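Local atomic coordinates of uncharacterized protein YhfS (Escherichia coli, PDB entry 4J8L), a protein that binds pyridoxal 5'-phosphate covalently but is of unknown function, with a cysteine synthase activity only tentatively assigned. Residues Q15-A20 / A174-A179; A258-G263 / L281-H286. All coordinates share one frame; numbering follows the deposited sequence. Where two conformers were deposited one is given.

Contact 1 of 2, residues Q15-A20 / A174-A179; sequences QQKQFA and AVMKVA
Lys17 reaches from the N-terminal helix 11-28 to the loop that links strands 167-170 and 189-193 of the large sheet, making a contact of one side chain with a loop: aliphatic along its length, polar at its end. It accounts for about half of the 190 Å² buried here. Its NZ donates a hydrogen bond to the backbone O of Ala179, at 2.8 Å, with a C=O...N angle of 134° and the nitrogen tilted 27° from the carbonyl plane. The chain runs extended as far as CE and then bends at chi4 (-66°), which turns the amine onto this carbonyl. Just before the bend, CE lies 3.3 Å from O of Val178, so two successive carbonyl oxygens face the end of the lysine. This loop belongs to the part of the chain assigned to the class I and II aminotransferase family, whose large domain is built on a mixed seven-stranded sheet like the one here. Further back, the two side chains run slantwise past each other, CD of Lys17 lying 4.0 Å from SE of Met176, a selenomethionine that also packs on Leu239 of the long helix 229-261. Were Lys17 replaced by an alanine, the Ala179 carbonyl would probably lose this donor and the selenium its aliphatic neighbour. Beside the contact, the CB of Lys177 points away from the helix, and its NZ forms a salt bridge with Glu310.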
loop_
_atom_site.group_PDB
_atom_site.type_symbol
_atom_site.label_atom_id
_atom_site.label_comp_id
_atom_site.label_asym_id
_atom_site.label_seq_id
_atom_site.Cartn_x
_atom_site.Cartn_y
_atom_site.Cartn_z
ATOM N N GLN A 15 -11.639 11.477 8.761
ATOM C CA GLN A 15 -12.640 11.200 9.794
ATOM C C GLN A 15 -13.840 10.500 9.178
ATOM O O GLN A 15 -14.398 9.566 9.753
ATOM C CB GLN A 15 -13.144 12.486 10.450
ATOM C CG GLN A 15 -12.160 13.209 11.329
ATOM C CD GLN A 15 -12.832 14.335 12.104
ATOM O OE1 GLN A 15 -12.560 14.537 13.279
ATOM N NE2 GLN A 15 -13.724 15.067 11.440
ATOM N N GLN A 16 -14.256 10.981 8.013
ATOM C CA GLN A 16 -15.431 10.413 7.360
ATOM C C GLN A 16 -15.198 8.957 6.969
ATOM O O GLN A 16 -16.104 8.137 7.073
ATOM C CB GLN A 16 -15.858 11.256 6.159
ATOM C CG GLN A 16 -16.404 12.623 6.562
ATOM C CD GLN A 16 -17.613 12.519 7.480
ATOM O OE1 GLN A 16 -18.496 11.685 7.274
ATOM N NE2 GLN A 16 -17.653 13.366 8.503
ATOM N N LYS A 17 -13.981 8.630 6.547
ATOM C CA LYS A 17 -13.649 7.241 6.240
ATOM C C LYS A 17 -13.644 6.390 7.502
ATOM O O LYS A 17 -14.117 5.246 7.491
ATOM C CB LYS A 17 -12.297 7.125 5.525
ATOM C CG LYS A 17 -12.382 7.466 4.056
ATOM C CD LYS A 17 -11.303 6.769 3.250
ATOM C CE LYS A 17 -11.431 7.137 1.787
ATOM N NZ LYS A 17 -12.684 6.634 1.152
ATOM N N GLN A 18 -13.112 6.954 8.582
ATOM C CA GLN A 18 -13.106 6.272 9.871
ATOM C C GLN A 18 -14.554 5.991 10.282
ATOM O O GLN A 18 -14.895 4.861 10.641
ATOM C CB GLN A 18 -12.434 7.127 10.942
ATOM C CG GLN A 18 -12.508 6.518 12.342
ATOM C CD GLN A 18 -12.003 7.474 13.404
ATOM O OE1 GLN A 18 -11.013 8.177 13.192
ATOM N NE2 GLN A 18 -12.689 7.525 14.549
ATOM N N PHE A 19 -15.392 7.019 10.218
ATOM C CA PHE A 19 -16.779 6.885 10.681
ATOM C C PHE A 19 -17.523 5.857 9.835
ATOM O O PHE A 19 -18.323 5.078 10.356
ATOM C CB PHE A 19 -17.521 8.227 10.643
ATOM C CG PHE A 19 -16.893 9.312 11.494
ATOM C CD1 PHE A 19 -16.101 8.995 12.593
ATOM C CD2 PHE A 19 -17.107 10.651 11.185
ATOM C CE1 PHE A 19 -15.541 10.001 13.366
ATOM C CE2 PHE A 19 -16.542 11.660 11.950
ATOM C CZ PHE A 19 -15.753 11.328 13.038
ATOM N N ALA A 20 -17.264 5.864 8.527
ATOM C CA ALA A 20 -17.977 4.966 7.629
ATOM C C ALA A 20 -17.609 3.514 7.926
ATOM O O ALA A 20 -18.464 2.625 7.859
ATOM C CB ALA A 20 -17.706 5.327 6.167
ATOM N N ALA A 174 -1.517 2.770 -0.074
ATOM C CA ALA A 174 -2.532 3.723 -0.505
ATOM C C ALA A 174 -3.833 3.604 0.292
ATOM O O ALA A 174 -4.619 4.551 0.351
ATOM C CB ALA A 174 -2.821 3.557 -2.006
ATOM N N VAL A 175 -4.075 2.433 0.878
ATOM C CA VAL A 175 -5.358 2.170 1.532
ATOM C C VAL A 175 -5.564 3.104 2.714
ATOM O O VAL A 175 -4.645 3.299 3.519
ATOM C CB VAL A 175 -5.465 0.706 1.990
ATOM C CG1 VAL A 175 -6.801 0.457 2.703
ATOM C CG2 VAL A 175 -5.331 -0.227 0.792
HETATM N N MSE A 176 -6.761 3.691 2.797
HETATM C CA MSE A 176 -7.104 4.664 3.841
HETATM C C MSE A 176 -6.325 5.975 3.762
HETATM O O MSE A 176 -6.412 6.806 4.673
HETATM C CB MSE A 176 -6.961 4.073 5.252
HETATM C CG MSE A 176 -7.979 3.014 5.590
HETATM SE SE MSE A 176 -9.812 3.660 5.265
HETATM C CE MSE A 176 -10.758 2.594 6.609
ATOM N N LYS A 177 -5.582 6.166 2.679
ATOM C CA LYS A 177 -4.800 7.384 2.503
ATOM C C LYS A 177 -5.267 8.195 1.292
ATOM O O LYS A 177 -4.892 9.362 1.137
ATOM C CB LYS A 177 -3.323 7.035 2.351
ATOM C CG LYS A 177 -2.698 6.451 3.605
ATOM C CD LYS A 177 -1.207 6.743 3.586
ATOM C CE LYS A 177 -0.396 5.486 3.625
ATOM N NZ LYS A 177 1.006 5.771 3.216
ATOM N N VAL A 178 -6.061 7.560 0.432
ATOM C CA VAL A 178 -6.647 8.211 -0.737
ATOM C C VAL A 178 -8.149 7.963 -0.787
ATOM O O VAL A 178 -8.684 7.133 -0.041
ATOM C CB VAL A 178 -6.017 7.718 -2.063
ATOM C CG1 VAL A 178 -4.503 7.941 -2.052
ATOM C CG2 VAL A 178 -6.335 6.247 -2.303
ATOM N N ALA A 179 -8.835 8.682 -1.666
ATOM C CA ALA A 179 -10.296 8.602 -1.710
ATOM C C ALA A 179 -10.823 7.224 -2.124
ATOM O O ALA A 179 -11.800 6.726 -1.551
ATOM C CB ALA A 179 -10.859 9.681 -2.624
#

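Contact 2 of 2, residues A258-G263 / L281-H286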
loop_
_atom_site.group_PDB
_atom_site.type_symbol
_atom_site.label_atom_id
_atom_site.label_comp_id
_atom_site.label_asym_id
_atom_site.label_seq_id
_atom_site.Cartn_x
_atom_site.Cartn_y
_atom_site.Cartn_z
ATOM N N ALA A 258 7.557 22.386 3.172
ATOM C CA ALA A 258 7.561 23.845 3.093
ATOM C C ALA A 258 8.734 24.456 3.860
ATOM O O ALA A 258 9.393 25.380 3.370
ATOM C CB ALA A 258 6.236 24.417 3.596
ATOM N N LEU A 259 8.988 23.943 5.060
ATOM C CA LEU A 259 10.100 24.433 5.871
ATOM C C LEU A 259 11.442 24.209 5.172
ATOM O O LEU A 259 12.285 25.106 5.143
ATOM C CB LEU A 259 10.096 23.774 7.251
ATOM C CG LEU A 259 8.976 24.210 8.202
ATOM C CD1 LEU A 259 8.834 23.228 9.358
ATOM C CD2 LEU A 259 9.252 25.620 8.708
ATOM N N LEU A 260 11.633 23.024 4.599
ATOM C CA LEU A 260 12.878 22.722 3.901
ATOM C C LEU A 260 13.037 23.593 2.664
ATOM O O LEU A 260 14.120 24.114 2.397
ATOM C CB LEU A 260 12.943 21.247 3.510
ATOM C CG LEU A 260 13.096 20.284 4.684
ATOM C CD1 LEU A 260 12.983 18.831 4.226
ATOM C CD2 LEU A 260 14.421 20.537 5.389
ATOM N N ASN A 261 11.951 23.755 1.912
ATOM C CA ASN A 261 11.973 24.614 0.731
ATOM C C ASN A 261 12.209 26.081 1.087
ATOM O O ASN A 261 12.666 26.867 0.254
ATOM C CB ASN A 261 10.685 24.465 -0.080
ATOM C CG ASN A 261 10.697 23.233 -0.965
ATOM O OD1 ASN A 261 11.754 22.678 -1.253
ATOM N ND2 ASN A 261 9.521 22.805 -1.404
ATOM N N GLY A 262 11.885 26.442 2.323
ATOM C CA GLY A 262 12.080 27.795 2.806
ATOM C C GLY A 262 13.479 28.028 3.337
ATOM O O GLY A 262 13.812 29.137 3.747
ATOM N N GLY A 263 14.298 26.983 3.336
ATOM C CA GLY A 263 15.694 27.111 3.715
ATOM C C GLY A 263 15.998 26.858 5.179
ATOM O O GLY A 263 16.996 27.353 5.697
ATOM N N LEU A 281 9.124 11.976 2.082
ATOM C CA LEU A 281 10.014 13.036 1.624
ATOM C C LEU A 281 11.320 12.483 1.071
ATOM O O LEU A 281 11.894 11.538 1.617
ATOM C CB LEU A 281 10.352 14.011 2.757
ATOM C CG LEU A 281 9.468 15.254 2.778
ATOM C CD1 LEU A 281 8.192 14.952 3.538
ATOM C CD2 LEU A 281 10.195 16.456 3.350
ATOM N N ILE A 282 11.788 13.072 -0.020
ATOM C CA ILE A 282 13.133 12.793 -0.502
ATOM C C ILE A 282 13.975 14.034 -0.299
ATOM O O ILE A 282 13.681 15.098 -0.844
ATOM C CB ILE A 282 13.143 12.399 -1.974
ATOM C CG1 ILE A 282 12.424 11.065 -2.145
ATOM C CG2 ILE A 282 14.573 12.301 -2.488
ATOM C CD1 ILE A 282 11.885 10.858 -3.509
ATOM N N VAL A 283 15.022 13.893 0.501
ATOM C CA VAL A 283 15.851 15.031 0.879
ATOM C C VAL A 283 17.260 14.854 0.344
ATOM O O VAL A 283 17.912 13.853 0.628
ATOM C CB VAL A 283 15.905 15.177 2.395
ATOM C CG1 VAL A 283 16.755 16.365 2.783
ATOM C CG2 VAL A 283 14.483 15.341 2.959
ATOM N N GLU A 284 17.715 15.830 -0.439
ATOM C CA GLU A 284 19.037 15.789 -1.055
ATOM C C GLU A 284 19.912 16.870 -0.444
ATOM O O GLU A 284 19.476 18.007 -0.275
ATOM C CB GLU A 284 18.926 16.002 -2.568
ATOM C CG GLU A 284 20.256 15.929 -3.330
ATOM C CD GLU A 284 20.172 16.566 -4.703
ATOM O OE1 GLU A 284 19.325 17.465 -4.896
ATOM O OE2 GLU A 284 20.966 16.181 -5.590
ATOM N N PHE A 285 21.149 16.506 -0.118
ATOM C CA PHE A 285 22.110 17.437 0.463
ATOM C C PHE A 285 23.071 17.976 -0.591
ATOM O O PHE A 285 23.275 17.361 -1.638
ATOM C CB PHE A 285 22.883 16.745 1.586
ATOM C CG PHE A 285 21.986 16.129 2.622
ATOM C CD1 PHE A 285 21.328 16.927 3.548
ATOM C CD2 PHE A 285 21.773 14.760 2.648
ATOM C CE1 PHE A 285 20.464 16.361 4.498
ATOM C CE2 PHE A 285 20.924 14.191 3.591
ATOM C CZ PHE A 285 20.271 14.992 4.516
ATOM N N HIS A 286 23.667 19.131 -0.308
ATOM C CA HIS A 286 24.653 19.728 -1.213
ATOM C C HIS A 286 25.912 18.878 -1.292
ATOM O O HIS A 286 26.545 18.768 -2.346
ATOM C CB HIS A 286 25.035 21.128 -0.739
ATOM C CG HIS A 286 23.987 22.166 -0.989
ATOM N ND1 HIS A 286 23.731 22.678 -2.243
ATOM C CD2 HIS A 286 23.147 22.810 -0.142
ATOM C CE1 HIS A 286 22.771 23.582 -2.161
ATOM N NE2 HIS A 286 22.401 23.683 -0.896
#
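Leu260, near the C-terminal end of the long helix 229-261, meets Leu281 and Val283 of strand 279-285 through methyl groups alone. Its CD1 lies 3.8 Å from CD2 of Leu281 and 4.0 Å from CG2 of Val283, so a single methyl carries both apolar contacts. The two partners stand two residues apart on the strand and therefore project from the same side of the sheet. The leucine side chains run obliquely to each other, whereas Leu260 and Val283 cross at about a right angle. In Val283, CG1 stands anti to the backbone N (chi1 -180°), and this places CG2, the other branch, beside that nitrogen and against the leucine. Leu351 of helix 347-360 and Val265 also touch Leu260.

The polar bonds lie within each element or run to its neighbours. At the helix end, Gly263 N bonds to O of Leu260 at 3.0 Å, and Gly262 N makes weak bonds to O of Ala258 and Leu259. Gly263, with its positive phi of 92°, completes a Schellman motif that takes the chain out of the helix toward strand 268-275. On the other side, strand 279-285 is paired in the antiparallel sheet of the C-terminal domain, Leu281 with Ile340 and Val283 with Ile338, while Ile282 pairs with Val272 of strand 268-275 and Glu284 OE1 bonds to Ser270 OG.

Helix and strand are thus joined by a small patch, 91 Å² in all, of buried methyl groups. The direct contact between the two segments is purely apolar, so it depends on the fit of methyl groups rather than on bond direction.

How the contacts relate
Both segments of contact 1 precede those of contact 2 in the chain. Their centres are 29 Å apart, and the nearest atoms of the two are still about 10 Å from each other. They sit in different parts of the fold: contact 1 beside the mixed sheet of the large domain, contact 2 on the antiparallel sheet of the C-terminal domain. Helix 229-261 runs between them. Its Leu239, Val240 and Val244 pack against residues of contact 1, while its last turn supplies residues 258-261 to contact 2. One continuous helix thus spans both domains, as in other pyridoxal-phosphate enzymes of the aminotransferase fold.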